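Local coordinates for assembly chaperone of ribosomal protein L4 (Acl4) (Chaetomium thermophilum, PDB 5TQB), which probably binds ribosomal protein L4 as its dedicated chaperone, shielding it until it is assembled into the ribosome, at residues A104-G109 with A146-A151; A115-L120 with A139-R144; E277-A282 with K293-S298. All coordinates share one frame; numbering follows the deposited sequence.

In the fold
The three contacts lie on opposite sides of the centre of an all-helical chain. Contacts 1 and 2 join the same pair of long helices, 100-125 and 131-156, with their centres about 13 Å apart; contact 2 lies within the span of chain that contact 1 brings together, nearer the turn between the helices. Contact 3 comes later in sequence, joining helices 262-281 and 291-313 across the chain's centre from the others, its own centre about 42 and 47 Å from theirs. Each contact therefore ties an adjacent helix pair, consistent with a TPR-like protein that builds an elongated body from local hairpins. Residues of another protein chain reach contacts 1 and 2 but not contact 3.

Contact 1 (A104-G109 with A146-A151); sequences AWFERG and AETLCA. With EDO (1,2-ethanediol), chain I.
The hydroxyl OG1 of Thr148 bonds to the carbonyl of Arg144 one turn back, so it is satisfied within its own helix while the methyl is presented to Phe106. That methyl, CG2, is anti to the backbone N; it lies 3.6 Å from the carbonyl O of Phe106 and reaches CD2 of the ring at 4.2 Å. The helix-to-helix contact itself is apolar and rests on Phe106. The methyl CB of Ala151 sits over one face of the ring, 3.9 Å from the centroid and 24° off the normal, which makes a CH-pi contact; it is displaced toward the rim, and its nearest ring atom is CZ of Phe106 at 3.6 Å. The backbones come close here, with CA of Phe106 6.5 Å from CA of Thr148. All three touching residues are buried, and another protein chain packs on Thr148 and Ala151. Well clear of Phe106, OE2 of Glu147 takes a salt bridge from Arg144 and a hydrogen bond from the indole of Trp184; a 1,2-ethanediol, probably from the crystallisation liquor, bonds through O2 to OE1 of Glu147 at 3.0 Å. The contact is side-chain packing between two consecutive antiparallel helices of a helical-repeat fold. Phe106 also packs on Ala92 of helix 86-94 and on Val152 and Val155 farther along helix 131-156, whereas Leu149 meets helix 166-180 and Cys150 meets helix 185-197, placing helix 131-156 between helix 100-125 and the helices that follow.

Contact 2 (A115-L120 with A139-R144); sequences AQIQSL and ADKRRR
Two bends in the Lys141 side chain, at chi2 (67°) and chi4 (63°), bring its ammonium to Gln116, whose own chain runs out extended to present the amide. NZ of Lys141 then donates a hydrogen bond to OE1 of Gln116 at 2.7 Å. The donor stands 39° out of the carbonyl plane, and so not on a lone pair. Beneath this polar pair, the CB of Lys141 packs against CG1 of Ile117 at 3.7 Å, the two side chains running past each other in opposite senses. Ile117 also reaches Arg142: its CD1 lies 3.9 Å from CG of Arg142, and its CG2 is 4.0 Å from NE, the two chains crossing at about a right angle. Ile117 and the Lys141 stem together pack between the two arms of the helical hairpin 100-125/131-156, where the axes of 115-120 and 139-144 approach to 9.5 Å, and Ile117 continues onto Leu145. Were Lys141 an alanine, OE1 of Gln116 would probably lose this donor and Glu79 this salt bridge, although the CB contact with Ile117 could remain. The chemistry is that of a boundary between core and surface: methyl and methylene groups close the interior, while the single lysine ammonium joins a neutral amide to the carboxylate of Glu79, its charge probably balanced in part by that salt bridge.

Contact 3 (E277-A282 with K293-S298); sequences EKEREA and KDTWRS
Trp296 brings CZ2 and CH2 of its six-membered ring up to Glu277 and Arg280, CZ2 meeting CG of Glu277 at 3.9 Å and CH2 meeting NH1 of Arg280 at 3.7 Å. CB of Trp296 points neither at the opposing helix nor away from it, and the first torsion (chi1 -99°) swings the far end of the ring across. Its pyrrole side is held by another residue of that helix: NE1 of Trp296 donates a hydrogen bond to the carbonyl of Tyr273, with which the ring also stacks. Both carbon and nitrogen parts of the indole are therefore occupied by one helix face. Arg280 comes in with its chain extended from CG as far as NE. Its guanidinium plane is turned 60° from the indole plane, an oblique meeting rather than a flat stack, and the charge itself is answered elsewhere, by a salt bridge from NH2 to Glu334. A second, polar connection lies at Glu279, whose chain runs out straight to bring OE1 within 2.7 Å of OG1 of Thr295, the two side chains crossing at about a right angle. OG1 also lies near the carbonyl of Ala291. Tryptophan is the one buried residue among those that touch; the charged and hydroxyl groups sit toward the surface around it. The axes of 277-281 and 293-298 pass 9.4 Å apart at 164° between their directions, with a short link, 282-290, joining the two helices. Such a close, nearly antiparallel pair is a helical hairpin, consistent with a TPR-like alpha-solenoid, and here an indole from one helix packed on the other is bordered by polar side chains.

Contact 1 (A104-G109 with A146-A151)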
# COMPACT_ATOMS: atom_id res chain seq x y z
N ALA B 104 -4.68 -18.91 19.32
CA ALA B 104 -3.81 -20.06 19.53
C ALA B 104 -2.73 -20.11 18.45
O ALA B 104 -1.55 -20.28 18.76
CB ALA B 104 -4.63 -21.35 19.53
N TRP B 105 -3.13 -19.96 17.19
CA TRP B 105 -2.17 -19.93 16.09
C TRP B 105 -1.21 -18.75 16.20
O TRP B 105 -0.00 -18.89 15.97
CB TRP B 105 -2.90 -19.89 14.74
CG TRP B 105 -3.45 -21.21 14.30
CD1 TRP B 105 -4.76 -21.50 14.04
CD2 TRP B 105 -2.72 -22.42 14.06
NE1 TRP B 105 -4.88 -22.82 13.65
CE2 TRP B 105 -3.64 -23.40 13.66
CE3 TRP B 105 -1.36 -22.76 14.15
CZ2 TRP B 105 -3.26 -24.70 13.35
CZ3 TRP B 105 -0.99 -24.06 13.84
CH2 TRP B 105 -1.93 -25.01 13.44
N PHE B 106 -1.75 -17.58 16.55
CA PHE B 106 -0.94 -16.37 16.68
C PHE B 106 0.09 -16.55 17.79
O PHE B 106 1.24 -16.12 17.65
CB PHE B 106 -1.83 -15.17 17.01
CG PHE B 106 -2.49 -14.53 15.81
CD1 PHE B 106 -3.82 -14.13 15.87
CD2 PHE B 106 -1.78 -14.30 14.65
CE1 PHE B 106 -4.43 -13.53 14.78
CE2 PHE B 106 -2.39 -13.70 13.55
CZ PHE B 106 -3.71 -13.32 13.62
N GLU B 107 -0.32 -17.18 18.89
CA GLU B 107 0.56 -17.39 20.03
C GLU B 107 1.71 -18.31 19.65
O GLU B 107 2.86 -18.06 20.01
CB GLU B 107 -0.22 -17.98 21.21
CG GLU B 107 -0.95 -16.94 22.04
CD GLU B 107 -1.73 -17.55 23.20
OE1 GLU B 107 -1.74 -18.79 23.34
OE2 GLU B 107 -2.33 -16.78 23.98
N ARG B 108 1.41 -19.37 18.91
CA ARG B 108 2.44 -20.27 18.41
C ARG B 108 3.43 -19.51 17.54
O ARG B 108 4.63 -19.76 17.58
CB ARG B 108 1.82 -21.41 17.61
CG ARG B 108 1.12 -22.45 18.47
CD ARG B 108 1.59 -23.86 18.15
NE ARG B 108 0.65 -24.60 17.32
CZ ARG B 108 0.98 -25.64 16.56
NH1 ARG B 108 2.24 -26.05 16.50
NH2 ARG B 108 0.05 -26.26 15.85
N GLY B 109 2.91 -18.56 16.75
CA GLY B 109 3.74 -17.76 15.87
C GLY B 109 4.61 -16.80 16.65
O GLY B 109 5.79 -16.60 16.33
N ALA B 146 5.45 -7.55 16.96
CA ALA B 146 4.58 -6.47 17.40
C ALA B 146 3.26 -6.51 16.65
O ALA B 146 2.18 -6.35 17.24
CB ALA B 146 5.26 -5.14 17.19
N GLU B 147 3.35 -6.74 15.35
CA GLU B 147 2.17 -6.86 14.50
C GLU B 147 1.33 -8.08 14.90
O GLU B 147 0.11 -8.07 14.75
CB GLU B 147 2.57 -6.95 13.03
CG GLU B 147 3.15 -5.66 12.46
CD GLU B 147 4.03 -5.89 11.22
OE1 GLU B 147 3.99 -7.00 10.64
OE2 GLU B 147 4.78 -4.96 10.84
N THR B 148 1.98 -9.12 15.40
CA THR B 148 1.29 -10.34 15.82
C THR B 148 0.49 -10.07 17.09
O THR B 148 -0.64 -10.53 17.24
CB THR B 148 2.27 -11.50 16.05
OG1 THR B 148 2.94 -11.82 14.82
CG2 THR B 148 1.55 -12.73 16.57
N LEU B 149 1.09 -9.32 18.01
CA LEU B 149 0.42 -9.00 19.25
C LEU B 149 -0.78 -8.12 18.93
O LEU B 149 -1.87 -8.32 19.48
CB LEU B 149 1.38 -8.32 20.22
CG LEU B 149 2.65 -9.13 20.55
CD1 LEU B 149 3.56 -8.37 21.49
CD2 LEU B 149 2.31 -10.49 21.12
N CYS B 150 -0.59 -7.18 18.01
CA CYS B 150 -1.67 -6.31 17.58
C CYS B 150 -2.77 -7.11 16.92
O CYS B 150 -3.96 -6.81 17.09
CB CYS B 150 -1.14 -5.25 16.60
SG CYS B 150 -0.12 -3.96 17.38
N ALA B 151 -2.40 -8.14 16.16
CA ALA B 151 -3.40 -8.99 15.53
C ALA B 151 -4.27 -9.65 16.60
O ALA B 151 -5.48 -9.79 16.41
CB ALA B 151 -2.75 -10.02 14.65
C1 EDO I . 3.63 -6.45 7.41
O1 EDO I . 3.27 -5.14 7.78
C2 EDO I . 2.40 -7.34 7.51
O2 EDO I . 1.69 -7.00 8.67

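Contact 2 (A115-L120 with A139-R144)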
# COMPACT_ATOMS: atom_id res chain seq x y z
N ALA B 115 11.76 -16.50 20.13
CA ALA B 115 12.95 -17.34 20.22
C ALA B 115 14.00 -16.91 19.19
O ALA B 115 15.19 -16.85 19.49
CB ALA B 115 12.59 -18.80 20.04
N GLN B 116 13.54 -16.61 17.98
CA GLN B 116 14.43 -16.15 16.91
C GLN B 116 15.06 -14.81 17.27
O GLN B 116 16.26 -14.60 17.06
CB GLN B 116 13.66 -16.03 15.60
CG GLN B 116 13.24 -17.36 15.01
CD GLN B 116 12.41 -17.20 13.76
OE1 GLN B 116 11.81 -16.14 13.53
NE2 GLN B 116 12.36 -18.24 12.94
N ILE B 117 14.24 -13.90 17.79
CA ILE B 117 14.73 -12.61 18.29
C ILE B 117 15.83 -12.82 19.32
O ILE B 117 16.88 -12.21 19.25
CB ILE B 117 13.58 -11.80 18.94
CG1 ILE B 117 12.62 -11.31 17.86
CG2 ILE B 117 14.13 -10.59 19.70
CD1 ILE B 117 11.30 -10.80 18.40
N GLN B 118 15.56 -13.69 20.29
CA GLN B 118 16.51 -13.97 21.37
C GLN B 118 17.79 -14.62 20.83
O GLN B 118 18.88 -14.38 21.35
CB GLN B 118 15.87 -14.88 22.43
CG GLN B 118 16.79 -15.22 23.60
CD GLN B 118 17.19 -14.00 24.42
OE1 GLN B 118 16.35 -13.17 24.78
NE2 GLN B 118 18.48 -13.89 24.72
N SER B 119 17.66 -15.42 19.78
CA SER B 119 18.80 -16.07 19.16
C SER B 119 19.67 -15.07 18.41
O SER B 119 20.90 -15.15 18.45
CB SER B 119 18.34 -17.18 18.21
OG SER B 119 19.41 -17.66 17.42
N LEU B 120 19.04 -14.13 17.71
CA LEU B 120 19.78 -13.10 16.99
C LEU B 120 20.56 -12.21 17.95
O LEU B 120 21.65 -11.74 17.63
CB LEU B 120 18.83 -12.25 16.15
CG LEU B 120 18.25 -12.92 14.90
CD1 LEU B 120 17.10 -12.10 14.33
CD2 LEU B 120 19.33 -13.12 13.86
N ALA B 139 15.27 -6.04 14.19
CA ALA B 139 14.23 -5.04 14.01
C ALA B 139 13.05 -5.61 13.23
O ALA B 139 11.90 -5.49 13.65
CB ALA B 139 14.80 -3.82 13.30
N ASP B 140 13.36 -6.25 12.10
CA ASP B 140 12.34 -6.89 11.27
C ASP B 140 11.53 -7.88 12.09
O ASP B 140 10.30 -7.89 12.03
CB ASP B 140 13.00 -7.63 10.10
CG ASP B 140 13.38 -6.71 8.96
OD1 ASP B 140 12.55 -5.84 8.59
OD2 ASP B 140 14.50 -6.85 8.43
N LYS B 141 12.23 -8.72 12.85
CA LYS B 141 11.57 -9.75 13.64
C LYS B 141 10.69 -9.16 14.75
O LYS B 141 9.59 -9.66 14.99
CB LYS B 141 12.61 -10.69 14.26
CG LYS B 141 12.61 -12.08 13.67
CD LYS B 141 13.06 -12.07 12.22
CE LYS B 141 13.22 -13.49 11.68
NZ LYS B 141 11.93 -14.24 11.66
N ARG B 142 11.18 -8.12 15.42
CA ARG B 142 10.42 -7.48 16.49
C ARG B 142 9.16 -6.81 15.95
O ARG B 142 8.13 -6.76 16.63
CB ARG B 142 11.29 -6.44 17.22
CG ARG B 142 12.25 -7.04 18.22
CD ARG B 142 13.16 -5.99 18.84
NE ARG B 142 14.00 -6.55 19.89
CZ ARG B 142 15.11 -5.98 20.35
NH1 ARG B 142 15.54 -4.83 19.85
NH2 ARG B 142 15.80 -6.57 21.32
N ARG B 143 9.25 -6.30 14.73
CA ARG B 143 8.10 -5.66 14.10
C ARG B 143 7.04 -6.68 13.72
O ARG B 143 5.85 -6.43 13.91
CB ARG B 143 8.54 -4.85 12.87
CG ARG B 143 9.29 -3.60 13.24
CD ARG B 143 10.02 -3.01 12.05
NE ARG B 143 10.84 -1.88 12.45
CZ ARG B 143 11.69 -1.25 11.64
NH1 ARG B 143 11.84 -1.66 10.39
NH2 ARG B 143 12.40 -0.23 12.09
N ARG B 144 7.47 -7.84 13.22
CA ARG B 144 6.53 -8.91 12.90
C ARG B 144 5.85 -9.40 14.18
O ARG B 144 4.66 -9.73 14.17
CB ARG B 144 7.25 -10.09 12.23
CG ARG B 144 7.85 -9.80 10.85
CD ARG B 144 6.80 -9.40 9.81
NE ARG B 144 6.56 -7.95 9.79
CZ ARG B 144 7.42 -7.05 9.33
NH1 ARG B 144 8.60 -7.42 8.84
NH2 ARG B 144 7.10 -5.76 9.36

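Contact 3 (E277-A282 with K293-S298)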
# COMPACT_ATOMS: atom_id res chain seq x y z
N GLU B 277 -19.69 18.95 7.90
CA GLU B 277 -20.67 19.17 8.96
C GLU B 277 -20.08 20.10 10.02
O GLU B 277 -20.74 21.04 10.45
CB GLU B 277 -21.08 17.84 9.62
CG GLU B 277 -22.00 16.98 8.77
CD GLU B 277 -22.60 15.82 9.56
OE1 GLU B 277 -23.84 15.65 9.51
OE2 GLU B 277 -21.84 15.08 10.23
N LYS B 278 -18.84 19.82 10.42
CA LYS B 278 -18.17 20.62 11.44
C LYS B 278 -17.99 22.07 10.99
O LYS B 278 -18.41 23.00 11.68
CB LYS B 278 -16.81 20.01 11.80
CG LYS B 278 -16.90 18.68 12.52
CD LYS B 278 -15.52 18.09 12.77
CE LYS B 278 -15.57 16.86 13.67
NZ LYS B 278 -16.29 15.71 13.06
N GLU B 279 -17.38 22.25 9.82
CA GLU B 279 -17.15 23.58 9.27
C GLU B 279 -18.46 24.35 9.13
O GLU B 279 -18.50 25.57 9.30
CB GLU B 279 -16.46 23.48 7.91
CG GLU B 279 -15.03 22.96 7.99
CD GLU B 279 -14.38 22.79 6.63
OE1 GLU B 279 -15.08 22.89 5.60
OE2 GLU B 279 -13.15 22.55 6.59
N ARG B 280 -19.53 23.63 8.82
CA ARG B 280 -20.84 24.24 8.63
C ARG B 280 -21.41 24.74 9.97
O ARG B 280 -22.00 25.81 10.02
CB ARG B 280 -21.79 23.23 7.99
CG ARG B 280 -23.20 23.75 7.71
CD ARG B 280 -24.13 22.57 7.57
NE ARG B 280 -25.39 22.91 6.92
CZ ARG B 280 -26.35 22.02 6.67
NH1 ARG B 280 -26.18 20.74 7.01
NH2 ARG B 280 -27.47 22.41 6.07
N GLU B 281 -21.25 23.95 11.03
CA GLU B 281 -21.72 24.36 12.36
C GLU B 281 -20.95 25.57 12.85
O GLU B 281 -21.51 26.45 13.52
CB GLU B 281 -21.57 23.20 13.36
CG GLU B 281 -22.47 22.01 13.07
CD GLU B 281 -23.94 22.35 13.19
OE1 GLU B 281 -24.27 23.28 13.95
OE2 GLU B 281 -24.77 21.69 12.53
N ALA B 282 -19.67 25.62 12.51
CA ALA B 282 -18.79 26.72 12.91
C ALA B 282 -18.84 27.87 11.91
O ALA B 282 -18.09 28.84 12.03
CB ALA B 282 -17.36 26.21 13.05
N LYS B 293 -19.33 24.34 1.98
CA LYS B 293 -20.00 23.94 0.75
C LYS B 293 -19.01 23.29 -0.22
O LYS B 293 -19.31 22.26 -0.84
CB LYS B 293 -20.70 25.13 0.09
CG LYS B 293 -21.87 25.64 0.91
CD LYS B 293 -22.64 26.74 0.19
CE LYS B 293 -23.83 27.20 1.03
NZ LYS B 293 -24.53 28.39 0.46
N ASP B 294 -17.83 23.87 -0.34
CA ASP B 294 -16.79 23.31 -1.20
C ASP B 294 -16.30 21.97 -0.64
O ASP B 294 -15.95 21.06 -1.40
CB ASP B 294 -15.63 24.29 -1.35
CG ASP B 294 -15.97 25.46 -2.24
OD1 ASP B 294 -15.55 26.60 -1.93
OD2 ASP B 294 -16.67 25.25 -3.26
N THR B 295 -16.28 21.86 0.68
CA THR B 295 -15.86 20.62 1.33
C THR B 295 -16.88 19.51 1.08
O THR B 295 -16.51 18.35 0.90
CB THR B 295 -15.68 20.82 2.85
OG1 THR B 295 -14.80 21.92 3.08
CG2 THR B 295 -15.11 19.57 3.49
N TRP B 296 -18.16 19.87 1.05
CA TRP B 296 -19.21 18.90 0.77
C TRP B 296 -19.29 18.59 -0.72
O TRP B 296 -19.73 17.51 -1.11
CB TRP B 296 -20.57 19.40 1.29
CG TRP B 296 -20.98 18.81 2.62
CD1 TRP B 296 -20.17 18.21 3.54
CD2 TRP B 296 -22.30 18.76 3.17
NE1 TRP B 296 -20.90 17.80 4.63
CE2 TRP B 296 -22.21 18.12 4.43
CE3 TRP B 296 -23.56 19.19 2.73
CZ2 TRP B 296 -23.32 17.91 5.24
CZ3 TRP B 296 -24.66 18.98 3.54
CH2 TRP B 296 -24.53 18.34 4.78
N ARG B 297 -18.87 19.53 -1.56
CA ARG B 297 -18.84 19.28 -2.99
C ARG B 297 -17.85 18.16 -3.31
O ARG B 297 -18.19 17.23 -4.04
CB ARG B 297 -18.47 20.55 -3.77
CG ARG B 297 -19.66 21.47 -3.98
CD ARG B 297 -19.28 22.73 -4.73
NE ARG B 297 -20.45 23.58 -4.95
CZ ARG B 297 -20.78 24.62 -4.20
NH1 ARG B 297 -20.03 24.98 -3.16
NH2 ARG B 297 -21.87 25.32 -4.49
N SER B 298 -16.66 18.24 -2.73
CA SER B 298 -15.66 17.19 -2.92
C SER B 298 -16.11 15.88 -2.28
O SER B 298 -15.79 14.80 -2.78
CB SER B 298 -14.29 17.61 -2.38
OG SER B 298 -14.41 18.29 -1.14